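Local structure of methionine-binding protein (Coxiella burnetii, 3TQW) at residues A115-L129 with I135-L149. The protein binds methionine and, as an NlpA-family lipoprotein, probably delivers it to an ABC transporter for uptake. Sequence-based numbering, arbitrary orientation.
Sequences ARALLLLEKAQLIQL and INATPMDIASNPKKL. With MET (methionine), chain C.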
loop_
_atom_site.group_PDB
_atom_site.type_symbol
_atom_site.label_atom_id
_atom_site.label_comp_id
_atom_site.label_asym_id
_atom_site.label_seq_id
_atom_site.Cartn_x
_atom_site.Cartn_y
_atom_site.Cartn_z
ATOM N N ALA A 115 4.976 -10.778 -2.597
ATOM C CA ALA A 115 4.703 -11.811 -1.606
ATOM C C ALA A 115 3.281 -11.642 -1.070
ATOM O O ALA A 115 2.550 -12.612 -0.879
ATOM C CB ALA A 115 5.721 -11.750 -0.471
ATOM N N ARG A 116 2.897 -10.396 -0.839
ATOM C CA ARG A 116 1.572 -10.074 -0.333
ATOM C C ARG A 116 0.482 -10.557 -1.277
ATOM O O ARG A 116 -0.508 -11.138 -0.842
ATOM C CB ARG A 116 1.446 -8.560 -0.130
ATOM C CG ARG A 116 0.041 -8.081 0.254
ATOM C CD ARG A 116 0.021 -6.564 0.356
ATOM N NE ARG A 116 -1.178 -6.051 1.014
ATOM C CZ ARG A 116 -1.406 -4.760 1.228
ATOM N NH1 ARG A 116 -0.513 -3.867 0.830
ATOM N NH2 ARG A 116 -2.520 -4.358 1.836
ATOM N N ALA A 117 0.668 -10.300 -2.569
ATOM C CA ALA A 117 -0.311 -10.679 -3.577
ATOM C C ALA A 117 -0.408 -12.196 -3.709
ATOM O O ALA A 117 -1.490 -12.737 -3.941
ATOM C CB ALA A 117 0.044 -10.061 -4.913
ATOM N N LEU A 118 0.726 -12.881 -3.579
ATOM C CA LEU A 118 0.725 -14.339 -3.647
ATOM C C LEU A 118 -0.032 -14.935 -2.462
ATOM O O LEU A 118 -0.759 -15.924 -2.603
ATOM C CB LEU A 118 2.153 -14.887 -3.718
ATOM C CG LEU A 118 2.854 -14.621 -5.050
ATOM C CD1 LEU A 118 4.311 -15.064 -4.998
ATOM C CD2 LEU A 118 2.105 -15.316 -6.189
ATOM N N LEU A 119 0.121 -14.315 -1.296
ATOM C CA LEU A 119 -0.617 -14.730 -0.111
ATOM C C LEU A 119 -2.115 -14.552 -0.310
ATOM O O LEU A 119 -2.910 -15.370 0.151
ATOM C CB LEU A 119 -0.143 -13.957 1.118
ATOM C CG LEU A 119 1.171 -14.440 1.736
ATOM C CD1 LEU A 119 1.718 -13.422 2.729
ATOM C CD2 LEU A 119 0.986 -15.804 2.397
ATOM N N LEU A 120 -2.495 -13.481 -1.004
ATOM C CA LEU A 120 -3.899 -13.213 -1.296
ATOM C C LEU A 120 -4.462 -14.219 -2.305
ATOM O O LEU A 120 -5.618 -14.632 -2.198
ATOM C CB LEU A 120 -4.078 -11.775 -1.800
ATOM C CG LEU A 120 -5.485 -11.280 -2.147
ATOM C CD1 LEU A 120 -6.438 -11.441 -0.979
ATOM C CD2 LEU A 120 -5.450 -9.820 -2.598
ATOM N N LEU A 121 -3.652 -14.608 -3.290
ATOM C CA LEU A 121 -4.075 -15.627 -4.251
ATOM C C LEU A 121 -4.276 -16.966 -3.548
ATOM O O LEU A 121 -5.112 -17.778 -3.950
ATOM C CB LEU A 121 -3.057 -15.781 -5.387
ATOM C CG LEU A 121 -2.855 -14.579 -6.303
ATOM C CD1 LEU A 121 -1.683 -14.821 -7.242
ATOM C CD2 LEU A 121 -4.126 -14.287 -7.089
ATOM N N GLU A 122 -3.498 -17.192 -2.496
ATOM C CA GLU A 122 -3.635 -18.400 -1.698
ATOM C C GLU A 122 -4.915 -18.343 -0.863
ATOM O O GLU A 122 -5.628 -19.336 -0.728
ATOM C CB GLU A 122 -2.412 -18.589 -0.802
ATOM C CG GLU A 122 -2.448 -19.859 0.015
ATOM C CD GLU A 122 -1.181 -20.070 0.819
ATOM O OE1 GLU A 122 -0.783 -19.148 1.566
ATOM O OE2 GLU A 122 -0.583 -21.161 0.699
ATOM N N LYS A 123 -5.201 -17.171 -0.305
ATOM C CA LYS A 123 -6.442 -16.956 0.427
ATOM C C LYS A 123 -7.611 -17.216 -0.515
ATOM O O LYS A 123 -8.632 -17.777 -0.116
ATOM C CB LYS A 123 -6.490 -15.523 0.962
ATOM C CG LYS A 123 -7.761 -15.142 1.704
ATOM C CD LYS A 123 -7.720 -13.665 2.083
ATOM C CE LYS A 123 -8.998 -13.217 2.767
ATOM N NZ LYS A 123 -9.201 -13.939 4.046
ATOM N N ALA A 124 -7.444 -16.813 -1.773
ATOM C CA ALA A 124 -8.455 -17.028 -2.805
ATOM C C ALA A 124 -8.571 -18.498 -3.220
ATOM O O ALA A 124 -9.386 -18.842 -4.074
ATOM C CB ALA A 124 -8.157 -16.160 -4.026
ATOM N N GLN A 125 -7.756 -19.356 -2.612
ATOM C CA GLN A 125 -7.759 -20.786 -2.924
ATOM C C GLN A 125 -7.382 -21.067 -4.378
ATOM O O GLN A 125 -7.818 -22.060 -4.960
ATOM C CB GLN A 125 -9.119 -21.411 -2.600
ATOM C CG GLN A 125 -9.548 -21.233 -1.154
ATOM C CD GLN A 125 -8.542 -21.807 -0.178
ATOM O OE1 GLN A 125 -8.221 -22.995 -0.226
ATOM N NE2 GLN A 125 -8.029 -20.961 0.709
ATOM N N LEU A 126 -6.567 -20.193 -4.957
ATOM C CA LEU A 126 -6.118 -20.362 -6.336
ATOM C C LEU A 126 -4.779 -21.093 -6.398
ATOM O O LEU A 126 -4.496 -21.820 -7.351
ATOM C CB LEU A 126 -6.007 -19.006 -7.037
ATOM C CG LEU A 126 -7.306 -18.216 -7.201
ATOM C CD1 LEU A 126 -7.035 -16.837 -7.798
ATOM C CD2 LEU A 126 -8.302 -18.998 -8.056
ATOM N N ILE A 127 -3.956 -20.888 -5.377
ATOM C CA ILE A 127 -2.669 -21.553 -5.292
ATOM C C ILE A 127 -2.389 -21.918 -3.850
ATOM O O ILE A 127 -3.089 -21.480 -2.941
ATOM C CB ILE A 127 -1.514 -20.646 -5.775
ATOM C CG1 ILE A 127 -1.471 -19.357 -4.945
ATOM C CG2 ILE A 127 -1.646 -20.332 -7.259
ATOM C CD1 ILE A 127 -0.271 -18.469 -5.249
ATOM N N GLN A 128 -1.355 -22.722 -3.649
ATOM C CA GLN A 128 -0.841 -22.986 -2.320
ATOM C C GLN A 128 0.647 -22.709 -2.340
ATOM O O GLN A 128 1.342 -23.077 -3.286
ATOM C CB GLN A 128 -1.107 -24.437 -1.903
ATOM C CG GLN A 128 -2.575 -24.749 -1.660
ATOM C CD GLN A 128 -2.801 -26.182 -1.209
ATOM O OE1 GLN A 128 -1.857 -26.961 -1.073
ATOM N NE2 GLN A 128 -4.060 -26.536 -0.976
ATOM N N LEU A 129 1.130 -22.037 -1.303
ATOM C CA LEU A 129 2.546 -21.742 -1.181
ATOM C C LEU A 129 3.211 -22.811 -0.329
ATOM O O LEU A 129 2.566 -23.421 0.522
ATOM C CB LEU A 129 2.748 -20.366 -0.549
ATOM C CG LEU A 129 2.203 -19.194 -1.371
ATOM C CD1 LEU A 129 2.209 -17.902 -0.562
ATOM C CD2 LEU A 129 2.993 -19.043 -2.664
ATOM N N ILE A 135 5.720 -13.842 3.718
ATOM C CA ILE A 135 6.151 -12.446 3.764
ATOM C C ILE A 135 7.271 -12.163 2.760
ATOM O O ILE A 135 7.478 -11.014 2.358
ATOM C CB ILE A 135 6.594 -12.035 5.186
ATOM C CG1 ILE A 135 5.447 -12.239 6.179
ATOM C CG2 ILE A 135 7.068 -10.585 5.212
ATOM C CD1 ILE A 135 5.801 -11.870 7.606
ATOM N N ASN A 136 7.989 -13.212 2.360
ATOM C CA ASN A 136 9.009 -13.099 1.317
ATOM C C ASN A 136 8.752 -14.049 0.148
ATOM O O ASN A 136 9.668 -14.375 -0.604
ATOM C CB ASN A 136 10.407 -13.370 1.881
ATOM C CG ASN A 136 10.548 -12.949 3.327
ATOM O OD1 ASN A 136 10.324 -13.745 4.237
ATOM N ND2 ASN A 136 10.927 -11.696 3.549
ATOM N N ALA A 137 7.508 -14.492 -0.006
ATOM C CA ALA A 137 7.174 -15.475 -1.039
ATOM C C ALA A 137 7.402 -14.975 -2.465
ATOM O O ALA A 137 7.189 -13.799 -2.773
ATOM C CB ALA A 137 5.733 -15.957 -0.866
ATOM N N THR A 138 7.850 -15.889 -3.320
ATOM C CA THR A 138 8.001 -15.656 -4.753
ATOM C C THR A 138 7.210 -16.752 -5.466
ATOM O O THR A 138 6.765 -17.701 -4.826
ATOM C CB THR A 138 9.486 -15.737 -5.178
ATOM O OG1 THR A 138 9.601 -15.587 -6.599
ATOM C CG2 THR A 138 10.076 -17.071 -4.787
ATOM N N PRO A 139 7.007 -16.620 -6.787
ATOM C CA PRO A 139 6.302 -17.687 -7.506
ATOM C C PRO A 139 7.010 -19.043 -7.409
ATOM O O PRO A 139 6.378 -20.079 -7.597
ATOM C CB PRO A 139 6.299 -17.185 -8.950
ATOM C CG PRO A 139 6.308 -15.681 -8.808
ATOM C CD PRO A 139 7.174 -15.407 -7.614
HETATM N N MSE A 140 8.304 -19.029 -7.114
HETATM C CA MSE A 140 9.060 -20.260 -6.925
HETATM C C MSE A 140 8.565 -20.991 -5.688
HETATM O O MSE A 140 8.867 -22.167 -5.485
HETATM C CB MSE A 140 10.554 -19.956 -6.773
HETATM C CG MSE A 140 11.311 -19.824 -8.083
HETATM SE SE MSE A 140 11.350 -21.480 -9.099
HETATM C CE MSE A 140 10.068 -20.993 -10.492
ATOM N N ASP A 141 7.812 -20.283 -4.854
ATOM C CA ASP A 141 7.297 -20.869 -3.627
ATOM C C ASP A 141 5.888 -21.407 -3.805
ATOM O O ASP A 141 5.257 -21.838 -2.842
ATOM C CB ASP A 141 7.332 -19.857 -2.485
ATOM C CG ASP A 141 8.739 -19.440 -2.127
ATOM O OD1 ASP A 141 9.490 -20.279 -1.583
ATOM O OD2 ASP A 141 9.091 -18.271 -2.384
ATOM N N ILE A 142 5.393 -21.376 -5.037
ATOM C CA ILE A 142 4.086 -21.947 -5.324
ATOM C C ILE A 142 4.221 -23.461 -5.407
ATOM O O ILE A 142 4.898 -23.987 -6.292
ATOM C CB ILE A 142 3.485 -21.392 -6.626
ATOM C CG1 ILE A 142 3.156 -19.905 -6.469
ATOM C CG2 ILE A 142 2.222 -22.155 -6.992
ATOM C CD1 ILE A 142 2.569 -19.277 -7.714
ATOM N N ALA A 143 3.587 -24.156 -4.470
ATOM C CA ALA A 143 3.689 -25.610 -4.401
ATOM C C ALA A 143 2.549 -26.281 -5.155
ATOM O O ALA A 143 2.701 -27.391 -5.658
ATOM C CB ALA A 143 3.721 -26.076 -2.953
ATOM N N SER A 144 1.412 -25.599 -5.237
ATOM C CA SER A 144 0.250 -26.131 -5.938
ATOM C C SER A 144 -0.414 -25.060 -6.799
ATOM O O SER A 144 -0.758 -23.980 -6.311
ATOM C CB SER A 144 -0.753 -26.706 -4.936
ATOM O OG SER A 144 -1.923 -27.172 -5.586
ATOM N N ASN A 145 -0.585 -25.366 -8.083
ATOM C CA ASN A 145 -1.212 -24.449 -9.029
ATOM C C ASN A 145 -2.113 -25.216 -10.006
ATOM O O ASN A 145 -1.789 -25.352 -11.185
ATOM C CB ASN A 145 -0.135 -23.638 -9.767
ATOM C CG ASN A 145 -0.718 -22.598 -10.717
ATOM O OD1 ASN A 145 -1.932 -22.400 -10.784
ATOM N ND2 ASN A 145 0.154 -21.927 -11.458
ATOM N N PRO A 146 -3.251 -25.721 -9.502
ATOM C CA PRO A 146 -4.195 -26.584 -10.223
ATOM C C PRO A 146 -4.549 -26.100 -11.627
ATOM O O PRO A 146 -4.474 -26.883 -12.578
ATOM C CB PRO A 146 -5.438 -26.554 -9.330
ATOM C CG PRO A 146 -4.901 -26.354 -7.967
ATOM C CD PRO A 146 -3.695 -25.462 -8.121
ATOM N N LYS A 147 -4.941 -24.836 -11.760
ATOM C CA LYS A 147 -5.323 -24.310 -13.066
ATOM C C LYS A 147 -4.129 -23.801 -13.858
ATOM O O LYS A 147 -4.299 -23.180 -14.905
ATOM C CB LYS A 147 -6.376 -23.210 -12.937
ATOM C CG LYS A 147 -7.730 -23.704 -12.465
ATOM C CD LYS A 147 -8.794 -22.630 -12.633
ATOM C CE LYS A 147 -10.149 -23.113 -12.141
ATOM N NZ LYS A 147 -11.209 -22.078 -12.322
ATOM N N LYS A 148 -2.927 -24.071 -13.361
ATOM C CA LYS A 148 -1.709 -23.678 -14.062
ATOM C C LYS A 148 -1.757 -22.199 -14.429
ATOM O O LYS A 148 -1.456 -21.803 -15.556
ATOM C CB LYS A 148 -1.504 -24.555 -15.298
ATOM C CG LYS A 148 -1.493 -26.051 -14.959
ATOM C CD LYS A 148 -1.451 -26.933 -16.194
ATOM C CE LYS A 148 -1.423 -28.405 -15.796
ATOM N NZ LYS A 148 -1.375 -29.308 -16.978
ATOM N N LEU A 149 -2.151 -21.387 -13.459
ATOM C CA LEU A 149 -2.274 -19.954 -13.669
ATOM C C LEU A 149 -0.903 -19.350 -13.949
ATOM O O LEU A 149 0.099 -19.777 -13.386
ATOM C CB LEU A 149 -2.924 -19.304 -12.447
ATOM C CG LEU A 149 -4.345 -19.794 -12.143
ATOM C CD1 LEU A 149 -4.827 -19.297 -10.789
ATOM C CD2 LEU A 149 -5.305 -19.361 -13.237
HETATM N N MET C . -0.464 2.152 0.308
HETATM C CA MET C . 0.095 0.885 -0.181
HETATM C C MET C . -0.697 -0.278 0.409
HETATM O O MET C . -1.101 -0.219 1.569
HETATM C CB MET C . 1.576 0.781 0.213
HETATM C CG MET C . 2.308 -0.472 -0.277
HETATM S SD MET C . 4.044 -0.492 0.244
HETATM C CE MET C . 4.657 0.903 -0.700
HETATM O OXT MET C . -0.958 -1.292 -0.244
HETATM O O HOH W 1 -4.437 -22.853 -9.922
#
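I127 and I142 meet through their CD1 methyls at 3.8 Å, the side chains crossing at about a right angle, an example of apolar packing of a two-stranded ribbon against the helix that precedes it. I127 reaches its partner because CG1 sits between the backbone N and the carbonyl carbon (chi1 58°). L129 adds CD2 against I142 CG1 and CD1 against A137 CB, while L118 lays CD1 over the T138-P139 peptide, 3.4 Å from T138 C. About one turn earlier in the helix, A115 CB rests 3.3 Å from A137 N. Beside these contacts, 128-129 and 142-144 pair antiparallel with a classic beta bulge: Q128 O accepts from A143 N (2.8 Å) and S144 N (3.2 Å), and Q128 N returns a bond to S144 O. E122, from the helix, takes L129 N on OE2 at 2.8 Å, nearly straight but from above the carboxylate plane. The outer side is looser: the side chains of Q128 and S144 touch mainly through CB atoms, and a water joins L126 O, N145 OD1 and K147 N. From the helix's other side R116 extends to the bound methionine, its NH1 donating to the carboxylate OXT at 2.8 Å.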